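Local coordinates for protein ricin B-related lectin (Polyporus squamosus, PDB 5MUA) that binds galactose through a ricin B-type beta-trefoil lectin domain and also carries a papain-like, calcium-binding domain that takes up the cysteine protease inhibitor E-64, at residues L21-D26 against V62-A67; I51-V54 against T59-V62; K96-Q101 against K107-E112; W133-I136 against S141-W144. All blocks are in the same frame, centred on the assembly; numbering follows the deposited sequence. Where two conformers were deposited one is given.

Contact 1 of 4, residues L21-D26 against V62-A67; sequences LALSED and VRNAFA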
loop_
_atom_site.group_PDB
_atom_site.type_symbol
_atom_site.label_atom_id
_atom_site.label_comp_id
_atom_site.label_asym_id
_atom_site.label_seq_id
_atom_site.Cartn_x
_atom_site.Cartn_y
_atom_site.Cartn_z
ATOM N N LEU B 21 -18.005 1.729 -27.898
ATOM C CA LEU B 21 -18.772 2.701 -27.219
ATOM C C LEU B 21 -17.963 3.358 -26.121
ATOM O O LEU B 21 -17.194 2.710 -25.420
ATOM C CB LEU B 21 -19.982 2.058 -26.650
ATOM C CG LEU B 21 -20.991 1.568 -27.708
ATOM C CD1 LEU B 21 -22.215 1.116 -26.927
ATOM C CD2 LEU B 21 -21.388 2.669 -28.709
ATOM N N ALA B 22 -18.176 4.638 -25.960
ATOM C CA ALA B 22 -17.573 5.389 -24.846
ATOM C C ALA B 22 -18.582 6.472 -24.412
ATOM O O ALA B 22 -19.596 6.704 -25.068
ATOM C CB ALA B 22 -16.237 6.001 -25.281
ATOM N N LEU B 23 -18.327 7.109 -23.274
ATOM C CA LEU B 23 -19.127 8.233 -22.830
ATOM C C LEU B 23 -18.374 9.537 -23.028
ATOM O O LEU B 23 -17.223 9.661 -22.661
ATOM C CB LEU B 23 -19.553 8.044 -21.400
ATOM C CG LEU B 23 -20.596 9.035 -20.961
ATOM C CD1 LEU B 23 -21.982 8.675 -21.529
ATOM C CD2 LEU B 23 -20.688 8.956 -19.422
ATOM N N SER B 24 -19.043 10.496 -23.646
ATOM C CA SER B 24 -18.567 11.833 -23.823
ATOM C C SER B 24 -18.193 12.449 -22.517
ATOM O O SER B 24 -18.862 12.189 -21.518
ATOM C CB SER B 24 -19.619 12.747 -24.464
ATOM O OG SER B 24 -19.025 14.029 -24.703
ATOM N N GLU B 25 -17.128 13.251 -22.519
ATOM C CA GLU B 25 -16.807 14.046 -21.306
ATOM C C GLU B 25 -17.493 15.423 -21.220
ATOM O O GLU B 25 -17.387 16.123 -20.189
ATOM C CB GLU B 25 -15.291 14.206 -21.163
ATOM C CG GLU B 25 -14.505 12.936 -21.012
ATOM C CD GLU B 25 -13.065 13.266 -20.734
ATOM O OE1 GLU B 25 -12.389 13.604 -21.714
ATOM O OE2 GLU B 25 -12.667 13.265 -19.552
ATOM N N ASP B 26 -18.227 15.801 -22.283
ATOM C CA ASP B 26 -18.899 17.076 -22.346
ATOM C C ASP B 26 -20.373 16.947 -22.036
ATOM O O ASP B 26 -21.078 15.999 -22.520
ATOM C CB ASP B 26 -18.758 17.688 -23.722
ATOM C CG ASP B 26 -17.345 18.205 -23.991
ATOM O OD1 ASP B 26 -16.707 18.719 -23.041
ATOM O OD2 ASP B 26 -16.942 18.093 -25.141
ATOM N N VAL B 62 -25.877 -0.879 -17.416
ATOM C CA VAL B 62 -24.658 -0.726 -18.164
ATOM C C VAL B 62 -24.128 0.628 -17.740
ATOM O O VAL B 62 -24.631 1.689 -18.112
ATOM C CB VAL B 62 -24.903 -0.805 -19.706
ATOM C CG1 VAL B 62 -23.623 -0.555 -20.485
ATOM C CG2 VAL B 62 -25.532 -2.115 -20.034
ATOM N N ARG B 63 -23.134 0.580 -16.888
ATOM C CA ARG B 63 -22.571 1.772 -16.220
ATOM C C ARG B 63 -21.208 2.120 -16.733
ATOM O O ARG B 63 -20.374 1.233 -16.895
ATOM C CB ARG B 63 -22.512 1.479 -14.707
ATOM C CG ARG B 63 -22.242 2.675 -13.854
ATOM C CD ARG B 63 -22.113 2.335 -12.370
ATOM N NE ARG B 63 -22.154 3.584 -11.653
ATOM C CZ ARG B 63 -22.065 3.695 -10.337
ATOM N NH1 ARG B 63 -21.852 2.625 -9.569
ATOM N NH2 ARG B 63 -22.189 4.883 -9.812
ATOM N N ASN B 64 -20.951 3.395 -16.940
ATOM C CA ASN B 64 -19.636 3.842 -17.390
ATOM C C ASN B 64 -18.691 3.778 -16.174
ATOM O O ASN B 64 -18.959 4.395 -15.166
ATOM C CB ASN B 64 -19.719 5.235 -17.999
ATOM C CG ASN B 64 -18.471 5.606 -18.724
ATOM O OD1 ASN B 64 -17.657 6.340 -18.207
ATOM N ND2 ASN B 64 -18.308 5.103 -19.949
ATOM N N ALA B 65 -17.663 2.941 -16.209
ATOM C CA ALA B 65 -16.824 2.731 -14.996
ATOM C C ALA B 65 -16.190 4.088 -14.647
ATOM O O ALA B 65 -16.080 4.418 -13.452
ATOM C CB ALA B 65 -15.741 1.679 -15.222
ATOM N N PHE B 66 -15.736 4.824 -15.671
ATOM C CA PHE B 66 -15.035 6.077 -15.476
ATOM C C PHE B 66 -15.962 7.137 -14.885
ATOM O O PHE B 66 -15.731 7.629 -13.806
ATOM C CB PHE B 66 -14.384 6.542 -16.785
ATOM C CG PHE B 66 -13.659 7.872 -16.699
ATOM C CD1 PHE B 66 -12.414 7.957 -16.096
ATOM C CD2 PHE B 66 -14.251 9.047 -17.173
ATOM C CE1 PHE B 66 -11.769 9.186 -15.998
ATOM C CE2 PHE B 66 -13.624 10.291 -17.070
ATOM C CZ PHE B 66 -12.357 10.342 -16.498
ATOM N N ALA B 67 -17.048 7.471 -15.609
ATOM C CA ALA B 67 -17.897 8.612 -15.284
ATOM C C ALA B 67 -18.940 8.300 -14.222
ATOM O O ALA B 67 -19.483 9.230 -13.608
ATOM C CB ALA B 67 -18.582 9.176 -16.530
#

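Contact 2 of 4, residues I51-V54 against T59-V62; sequences IEPV and TYTV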
loop_
_atom_site.group_PDB
_atom_site.type_symbol
_atom_site.label_atom_id
_atom_site.label_comp_id
_atom_site.label_asym_id
_atom_site.label_seq_id
_atom_site.Cartn_x
_atom_site.Cartn_y
_atom_site.Cartn_z
ATOM N N ILE B 51 -21.251 -3.862 -16.273
ATOM C CA ILE B 51 -22.553 -4.414 -16.627
ATOM C C ILE B 51 -22.968 -5.278 -15.473
ATOM O O ILE B 51 -22.265 -6.249 -15.128
ATOM C CB ILE B 51 -22.455 -5.174 -17.950
ATOM C CG1 ILE B 51 -22.075 -4.190 -19.026
ATOM C CG2 ILE B 51 -23.829 -5.782 -18.271
ATOM C CD1 ILE B 51 -22.045 -4.784 -20.429
ATOM N N GLU B 52 -24.037 -4.878 -14.812
ATOM C CA GLU B 52 -24.467 -5.479 -13.557
ATOM C C GLU B 52 -25.901 -6.028 -13.635
ATOM O O GLU B 52 -26.796 -5.335 -14.006
ATOM C CB GLU B 52 -24.306 -4.547 -12.362
ATOM C CG GLU B 52 -22.868 -4.125 -12.114
ATOM C CD GLU B 52 -22.712 -2.968 -11.140
ATOM O OE1 GLU B 52 -23.109 -1.847 -11.497
ATOM O OE2 GLU B 52 -22.249 -3.204 -9.996
ATOM N N PRO B 53 -26.082 -7.273 -13.200
ATOM C CA PRO B 53 -27.411 -7.891 -13.257
ATOM C C PRO B 53 -28.358 -7.192 -12.332
ATOM O O PRO B 53 -27.932 -6.783 -11.237
ATOM C CB PRO B 53 -27.146 -9.348 -12.833
ATOM C CG PRO B 53 -25.923 -9.292 -11.986
ATOM C CD PRO B 53 -25.078 -8.176 -12.612
ATOM N N VAL B 54 -29.615 -7.049 -12.718
ATOM C CA VAL B 54 -30.613 -6.473 -11.830
ATOM C C VAL B 54 -31.692 -7.484 -11.371
ATOM O O VAL B 54 -32.729 -7.084 -10.932
ATOM C CB VAL B 54 -31.325 -5.239 -12.402
ATOM C CG1 VAL B 54 -30.385 -4.046 -12.508
ATOM C CG2 VAL B 54 -31.948 -5.580 -13.716
ATOM N N THR B 59 -31.191 -9.168 -17.918
ATOM C CA THR B 59 -31.373 -7.745 -17.809
ATOM C C THR B 59 -30.297 -7.138 -16.914
ATOM O O THR B 59 -29.956 -7.716 -15.883
ATOM C CB THR B 59 -32.776 -7.447 -17.257
ATOM O OG1 THR B 59 -33.723 -8.121 -18.122
ATOM C CG2 THR B 59 -33.052 -5.987 -17.270
ATOM N N TYR B 60 -29.761 -5.985 -17.339
ATOM C CA TYR B 60 -28.549 -5.413 -16.746
ATOM C C TYR B 60 -28.613 -3.914 -16.784
ATOM O O TYR B 60 -29.219 -3.318 -17.713
ATOM C CB TYR B 60 -27.307 -5.820 -17.559
ATOM C CG TYR B 60 -27.101 -7.313 -17.635
ATOM C CD1 TYR B 60 -26.375 -8.004 -16.648
ATOM C CD2 TYR B 60 -27.611 -8.063 -18.713
ATOM C CE1 TYR B 60 -26.205 -9.415 -16.715
ATOM C CE2 TYR B 60 -27.461 -9.428 -18.788
ATOM C CZ TYR B 60 -26.760 -10.108 -17.800
ATOM O OH TYR B 60 -26.629 -11.466 -17.915
ATOM N N THR B 61 -27.947 -3.275 -15.800
ATOM C CA THR B 61 -27.537 -1.884 -15.988
ATOM C C THR B 61 -26.180 -1.937 -16.684
ATOM O O THR B 61 -25.437 -2.902 -16.544
ATOM C CB THR B 61 -27.404 -1.145 -14.670
ATOM O OG1 THR B 61 -26.667 -1.920 -13.701
ATOM C CG2 THR B 61 -28.742 -0.820 -14.126
ATOM N N VAL B 62 -25.877 -0.879 -17.416
ATOM C CA VAL B 62 -24.658 -0.726 -18.164
ATOM C C VAL B 62 -24.128 0.628 -17.740
ATOM O O VAL B 62 -24.631 1.689 -18.112
ATOM C CB VAL B 62 -24.903 -0.805 -19.706
ATOM C CG1 VAL B 62 -23.623 -0.555 -20.485
ATOM C CG2 VAL B 62 -25.532 -2.115 -20.034
HETATM O O HOH W 1 -24.026 -1.450 -13.994
#

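Contact 3 of 4, residues K96-Q101 against K107-E112; sequences KWIISQ and KIKSKE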
loop_
_atom_site.group_PDB
_atom_site.type_symbol
_atom_site.label_atom_id
_atom_site.label_comp_id
_atom_site.label_asym_id
_atom_site.label_seq_id
_atom_site.Cartn_x
_atom_site.Cartn_y
_atom_site.Cartn_z
ATOM N N LYS B 96 -32.294 -0.040 -17.872
ATOM C CA LYS B 96 -32.146 -1.456 -17.845
ATOM C C LYS B 96 -32.148 -1.962 -19.268
ATOM O O LYS B 96 -32.945 -1.486 -20.114
ATOM C CB LYS B 96 -33.298 -2.107 -17.096
ATOM C CG LYS B 96 -33.251 -1.810 -15.586
ATOM C CD LYS B 96 -34.446 -2.473 -14.884
ATOM C CE LYS B 96 -34.283 -2.581 -13.380
ATOM N NZ LYS B 96 -34.368 -1.276 -12.730
ATOM N N TRP B 97 -31.253 -2.902 -19.492
ATOM C CA TRP B 97 -30.881 -3.367 -20.846
ATOM C C TRP B 97 -30.869 -4.889 -20.929
ATOM O O TRP B 97 -30.259 -5.547 -20.083
ATOM C CB TRP B 97 -29.517 -2.796 -21.208
ATOM C CG TRP B 97 -29.505 -1.316 -21.203
ATOM C CD1 TRP B 97 -29.061 -0.500 -20.207
ATOM C CD2 TRP B 97 -30.000 -0.442 -22.229
ATOM N NE1 TRP B 97 -29.279 0.780 -20.539
ATOM C CE2 TRP B 97 -29.835 0.872 -21.770
ATOM C CE3 TRP B 97 -30.590 -0.643 -23.471
ATOM C CZ2 TRP B 97 -30.189 2.007 -22.533
ATOM C CZ3 TRP B 97 -30.910 0.494 -24.285
ATOM C CH2 TRP B 97 -30.765 1.786 -23.811
ATOM N N ILE B 98 -31.601 -5.430 -21.901
ATOM C CA ILE B 98 -31.727 -6.849 -22.128
ATOM C C ILE B 98 -30.682 -7.137 -23.182
ATOM O O ILE B 98 -30.757 -6.615 -24.313
ATOM C CB ILE B 98 -33.159 -7.288 -22.565
ATOM C CG1 ILE B 98 -34.168 -6.994 -21.408
ATOM C CG2 ILE B 98 -33.153 -8.788 -22.798
ATOM C CD1 ILE B 98 -35.659 -7.137 -21.773
ATOM N N ILE B 99 -29.731 -7.984 -22.821
ATOM C CA ILE B 99 -28.578 -8.315 -23.689
ATOM C C ILE B 99 -28.711 -9.765 -24.066
ATOM O O ILE B 99 -28.633 -10.602 -23.208
ATOM C CB ILE B 99 -27.272 -8.030 -22.979
ATOM C CG1 ILE B 99 -27.162 -6.519 -22.714
ATOM C CG2 ILE B 99 -26.090 -8.482 -23.858
ATOM C CD1 ILE B 99 -26.034 -6.174 -21.785
ATOM N N SER B 100 -28.873 -10.026 -25.364
ATOM C CA SER B 100 -29.222 -11.337 -25.923
ATOM C C SER B 100 -28.357 -11.646 -27.167
ATOM O O SER B 100 -27.865 -10.721 -27.852
ATOM C CB SER B 100 -30.727 -11.311 -26.317
ATOM O OG SER B 100 -30.817 -10.474 -27.466
ATOM N N GLN B 101 -28.249 -12.942 -27.524
ATOM C CA GLN B 101 -27.247 -13.489 -28.525
ATOM C C GLN B 101 -27.846 -13.909 -29.905
ATOM O O GLN B 101 -28.978 -14.354 -29.958
ATOM C CB GLN B 101 -26.546 -14.706 -27.869
ATOM C CG GLN B 101 -25.203 -15.082 -28.441
ATOM C CD GLN B 101 -24.531 -16.261 -27.726
ATOM O OE1 GLN B 101 -24.751 -16.522 -26.544
ATOM N NE2 GLN B 101 -23.696 -16.961 -28.445
ATOM N N LYS B 107 -27.281 -8.308 -29.136
ATOM C CA LYS B 107 -28.029 -7.054 -29.194
ATOM C C LYS B 107 -28.265 -6.500 -27.775
ATOM O O LYS B 107 -28.259 -7.297 -26.797
ATOM C CB LYS B 107 -29.373 -7.265 -29.908
ATOM C CG LYS B 107 -29.174 -7.660 -31.382
ATOM C CD LYS B 107 -30.450 -7.720 -32.204
ATOM C CE LYS B 107 -30.910 -6.321 -32.487
ATOM N NZ LYS B 107 -32.008 -6.251 -33.464
ATOM N N ILE B 108 -28.552 -5.184 -27.710
ATOM C CA ILE B 108 -28.767 -4.461 -26.431
ATOM C C ILE B 108 -30.137 -3.749 -26.554
ATOM O O ILE B 108 -30.280 -2.737 -27.230
ATOM C CB ILE B 108 -27.671 -3.433 -26.155
ATOM C CG1 ILE B 108 -26.275 -4.052 -26.352
ATOM C CG2 ILE B 108 -27.821 -2.844 -24.756
ATOM C CD1 ILE B 108 -25.171 -3.022 -26.356
ATOM N N LYS B 109 -31.128 -4.247 -25.808
ATOM C CA LYS B 109 -32.484 -3.759 -25.950
ATOM C C LYS B 109 -32.935 -3.095 -24.677
ATOM O O LYS B 109 -32.739 -3.659 -23.590
ATOM C CB LYS B 109 -33.409 -4.929 -26.228
ATOM C CG LYS B 109 -34.881 -4.520 -26.471
ATOM C CD LYS B 109 -35.696 -5.714 -26.807
ATOM C CE LYS B 109 -35.873 -6.554 -25.611
ATOM N NZ LYS B 109 -36.952 -7.575 -25.759
ATOM N N SER B 110 -33.519 -1.908 -24.824
ATOM C CA SER B 110 -34.098 -1.169 -23.653
ATOM C C SER B 110 -35.290 -1.932 -23.073
ATOM O O SER B 110 -36.223 -2.311 -23.824
ATOM C CB SER B 110 -34.524 0.208 -24.055
ATOM O OG SER B 110 -35.342 0.767 -23.023
ATOM N N LYS B 111 -35.257 -2.200 -21.773
ATOM C CA LYS B 111 -36.367 -2.937 -21.125
ATOM C C LYS B 111 -37.610 -2.079 -21.261
ATOM O O LYS B 111 -38.704 -2.610 -21.433
ATOM C CB LYS B 111 -36.100 -3.140 -19.628
ATOM C CG LYS B 111 -37.220 -3.924 -18.933
ATOM C CD LYS B 111 -37.065 -3.904 -17.461
ATOM C CE LYS B 111 -38.246 -4.546 -16.680
ATOM N NZ LYS B 111 -37.938 -4.183 -15.256
ATOM N N GLU B 112 -37.469 -0.769 -21.193
ATOM C CA GLU B 112 -38.652 0.082 -21.235
ATOM C C GLU B 112 -39.340 0.033 -22.580
ATOM O O GLU B 112 -40.557 -0.197 -22.635
ATOM C CB GLU B 112 -38.305 1.498 -20.903
ATOM C CG GLU B 112 -39.172 2.709 -21.229
ATOM C CD GLU B 112 -40.237 2.918 -20.215
ATOM O OE1 GLU B 112 -41.175 3.654 -20.533
ATOM O OE2 GLU B 112 -40.083 2.381 -19.106
HETATM O O HOH W 2 -33.185 0.979 -21.269
#

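Contact 4 of 4, residues W133-I136 against S141-W144; sequences WQNI and SQNW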
loop_
_atom_site.group_PDB
_atom_site.type_symbol
_atom_site.label_atom_id
_atom_site.label_comp_id
_atom_site.label_asym_id
_atom_site.label_seq_id
_atom_site.Cartn_x
_atom_site.Cartn_y
_atom_site.Cartn_z
ATOM N N TRP B 133 -33.476 2.624 -31.565
ATOM C CA TRP B 133 -34.160 2.416 -32.841
ATOM C C TRP B 133 -34.923 1.080 -32.764
ATOM O O TRP B 133 -34.483 0.094 -32.163
ATOM C CB TRP B 133 -33.137 2.365 -33.981
ATOM C CG TRP B 133 -33.761 2.764 -35.369
ATOM C CD1 TRP B 133 -34.533 1.955 -36.203
ATOM C CD2 TRP B 133 -33.688 4.019 -35.998
ATOM N NE1 TRP B 133 -34.931 2.664 -37.295
ATOM C CE2 TRP B 133 -34.392 3.911 -37.242
ATOM C CE3 TRP B 133 -33.036 5.231 -35.692
ATOM C CZ2 TRP B 133 -34.490 4.961 -38.117
ATOM C CZ3 TRP B 133 -33.136 6.270 -36.543
ATOM C CH2 TRP B 133 -33.874 6.155 -37.758
ATOM N N GLN B 134 -36.077 1.043 -33.423
ATOM C CA GLN B 134 -36.789 -0.229 -33.553
ATOM C C GLN B 134 -35.915 -1.300 -34.236
ATOM O O GLN B 134 -34.893 -1.031 -34.854
ATOM C CB GLN B 134 -38.106 -0.020 -34.329
ATOM C CG GLN B 134 -37.889 0.375 -35.762
ATOM C CD GLN B 134 -39.224 0.564 -36.524
ATOM O OE1 GLN B 134 -39.896 -0.395 -36.855
ATOM N NE2 GLN B 134 -39.579 1.792 -36.759
ATOM N N ASN B 135 -36.336 -2.528 -34.114
ATOM C CA ASN B 135 -35.622 -3.623 -34.770
ATOM C C ASN B 135 -35.316 -3.358 -36.240
ATOM O O ASN B 135 -36.195 -2.942 -37.009
ATOM C CB ASN B 135 -36.378 -4.950 -34.602
ATOM C CG ASN B 135 -35.557 -6.164 -35.068
ATOM O OD1 ASN B 135 -34.358 -6.239 -34.867
ATOM N ND2 ASN B 135 -36.217 -7.099 -35.708
ATOM N N ILE B 136 -34.063 -3.544 -36.597
ATOM C CA ILE B 136 -33.553 -3.394 -37.951
ATOM C C ILE B 136 -33.124 -4.740 -38.457
ATOM O O ILE B 136 -32.343 -5.404 -37.803
ATOM C CB ILE B 136 -32.387 -2.428 -37.997
ATOM C CG1 ILE B 136 -32.893 -0.997 -37.737
ATOM C CG2 ILE B 136 -31.656 -2.476 -39.392
ATOM C CD1 ILE B 136 -31.805 0.072 -37.613
ATOM N N SER B 141 -26.367 -2.740 -37.793
ATOM C CA SER B 141 -26.072 -1.586 -36.956
ATOM C C SER B 141 -26.484 -1.779 -35.498
ATOM O O SER B 141 -26.037 -1.012 -34.638
ATOM C CB SER B 141 -26.728 -0.313 -37.537
ATOM O OG SER B 141 -28.174 -0.399 -37.449
ATOM N N GLN B 142 -27.340 -2.746 -35.209
ATOM C CA GLN B 142 -27.724 -3.045 -33.847
ATOM C C GLN B 142 -26.959 -4.210 -33.221
ATOM O O GLN B 142 -27.325 -4.697 -32.127
ATOM C CB GLN B 142 -29.225 -3.298 -33.748
ATOM C CG GLN B 142 -30.020 -2.204 -34.410
ATOM C CD GLN B 142 -31.508 -2.337 -34.305
ATOM O OE1 GLN B 142 -32.069 -3.416 -34.429
ATOM N NE2 GLN B 142 -32.159 -1.204 -34.158
ATOM N N ASN B 143 -25.875 -4.646 -33.892
ATOM C CA ASN B 143 -25.161 -5.817 -33.413
ATOM C C ASN B 143 -23.860 -5.289 -32.804
ATOM O O ASN B 143 -23.181 -4.418 -33.388
ATOM C CB ASN B 143 -24.820 -6.747 -34.553
ATOM C CG ASN B 143 -26.050 -7.415 -35.142
ATOM O OD1 ASN B 143 -27.152 -7.342 -34.583
ATOM N ND2 ASN B 143 -25.852 -8.094 -36.265
ATOM N N TRP B 144 -23.521 -5.887 -31.690
ATOM C CA TRP B 144 -22.359 -5.416 -30.852
ATOM C C TRP B 144 -21.604 -6.678 -30.425
ATOM O O TRP B 144 -22.201 -7.739 -30.247
ATOM C CB TRP B 144 -22.894 -4.667 -29.607
ATOM C CG TRP B 144 -23.689 -3.480 -29.982
ATOM C CD1 TRP B 144 -25.030 -3.462 -30.174
ATOM C CD2 TRP B 144 -23.218 -2.186 -30.322
ATOM N NE1 TRP B 144 -25.431 -2.213 -30.614
ATOM C CE2 TRP B 144 -24.331 -1.425 -30.725
ATOM C CE3 TRP B 144 -21.944 -1.590 -30.385
ATOM C CZ2 TRP B 144 -24.217 -0.114 -31.129
ATOM C CZ3 TRP B 144 -21.835 -0.312 -30.774
ATOM C CH2 TRP B 144 -22.955 0.438 -31.161
#

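Contact 1 of 4, residues L21-D26 against V62-A67
L23, the last residue of strand 19-23, meets N64, the last residue of strand 59-64, and A67 in the turn that follows, inside the beta-trefoil lectin domain. The two strands are not paired here; side chains alone bring them together. L23 CB rests against the N64 amide, 3.5 Å from N64 ND2. With CG trans to the backbone N (chi1 -169°), the isobutyl group runs on past the amide, so that L23 CD2 lies 3.6 Å from A67 CB. The amide itself is held at both ends. N64 ND2 donates to N46 O, in a loop that also bonds to the backbone of L23, while N64 OD1 takes the N-H of A67 at 2.9 Å, on a lone pair in the carbonyl plane. This Asx motif turns the chain after the strand and sets the A67 methyl against the leucine. After L23 the first segment leaves its strand through S24, whose OG accepts from D26 N in an ST turn. E25 sits at the surface, and its extended side chain crosses that of F66 at about a right angle. The carboxylate and ring planes are 69° apart, and E25 OE2 stops 4.0 Å from F66 CE2.

Contact 2 of 4, residues I51-V54 against T59-V62
I51, T61 and Y60 are central to this contact, the closing part of the beta hairpin made by strands 49-53 and 59-64 in the beta-trefoil domain; V54 buries as much as the tyrosine. I51 and V62 form a non-hydrogen-bonded antiparallel pair and lie side by side on the buried face. The CG2 branch of I51 slants instead toward Y60, 3.6 Å from Y60 CB. Further out, the tyrosine ring also touches the backbone of P53, with Y60 CD1 3.5 Å from P53 N, and it stacks edge-to-face with F3. T61 is the partner of E52 in a hydrogen-bonded pair: E52 N to T61 O and T61 N to E52 O both measure 3.0 Å. Its chi1 of 47° tucks OG1 between the backbone N and carbonyl carbon, on the side of E52, and leaves CG2 for V54, 4.0 Å from V54 CG1. A water bridges the two side chains on this face, 2.7 Å from E52 OE1 and 2.7 Å from T61 OG1. Beyond P53 a longer bond, V54 N to T59 O at 3.3 Å, completes the pairing. Proline has no N-H to give, and it faces Y60 where the antiparallel pattern asks for none; the hairpin therefore loses no cross-strand bond at P53, and the bonds of E52 and V54 continue on either side of it.

Contact 3 of 4, residues K96-Q101 against K107-E112
I98 and K109 exchange a close pair of backbone bonds, the shorter being I98 N to K109 O at 2.7 Å. S100 and K107 do the same two residues along, with K107 N 2.8 Å from S100 O. At the other end K111 N reaches K96 O, 2.9 Å away and almost straight (175° at the hydrogen), although the strand has already turned off. K96 O has a second partner, a water that donates to it at 2.7 Å and also hydrogen-bonds S110 OG. The same water sits 3.3 Å above the plane of the W97 ring, over its centre. These bonds zip up the hairpin of strands 97-100 and 107-110 in the beta-trefoil, where W97 is the tryptophan of a QxW-type sequence characteristic of ricin B lectins. Its indole bends across to the opposite strand: W97 CZ3 lies 3.6 Å from S110 CB, and W97 CE3 3.8 Å from I108 CG2. W97 NE1 is tied to M71 O, which helps to fix the turn of the ring. I99 and I108 share this buried face with it. At the margin, K96 and K111 run alongside each other, pointing the same way. Their NZ atoms are 5.3 Å apart, a like-charge approach probably eased by the salt bridges of K111 NZ to E56 and D93.

Contact 4 of 4, residues W133-I136 against S141-W144
I136 and Q142 approach no closer than 7.1 Å between CA atoms, too far for strand pairing, and the Q142 side chain spans the gap. It extends fully beyond CG and lays its amide against the backbone of Q134-I136. Q142 NE2 donates to Q134 O at 2.8 Å, and Q142 OE1 accepts from I136 N at 2.9 Å. Neither bond is lined up on a lone pair: each donor stands well above the plane of its carbonyl, I136 N by 51°. Both polar ends have a further partner, T118 OG1 for NE2 and K107 NZ for OE1, so four bonds fix which way round this buried amide sits. I136 crosses the glutamine at about a right angle, with CG1 3.7 Å from Q142 NE2, while its CD1 reaches S141 OG, also at 3.7 Å. S141 OG itself is bound by N139. Q142 and W144 spell the QxW sequence of ricin B-type trefoils, in which the glutamine here braces the turn and the tryptophan enters the core. The whole turn links strand 129-133 to strand 144-152: several of its side chains, Q142 among them, touch strand 116-120, and W144 packs against both I108 of strand 107-110 and I11 of strand 7-13.

How the contacts relate
All four contacts belong to the beta-trefoil lectin half of the chain. Contacts 1 and 2 share V62 and strand 59-64, with centres about 15 Å apart. Contact 3 follows along the chain, its centre about 9 Å from that of contact 2, and strand 97-100 pairs directly with strand 59-64 through W97 N and Y60 O. Contact 4 comes last, about 11 Å from contact 3 between centres, and touches it through K107 and through I108 CD1 against W144 CD1. Two indoles, W97 and W144, repeat one scheme, each N-H tied to a backbone carbonyl, consistent with the trefoil's internal threefold repetition. Contact 3 lies nearest the galactose site, next to N94.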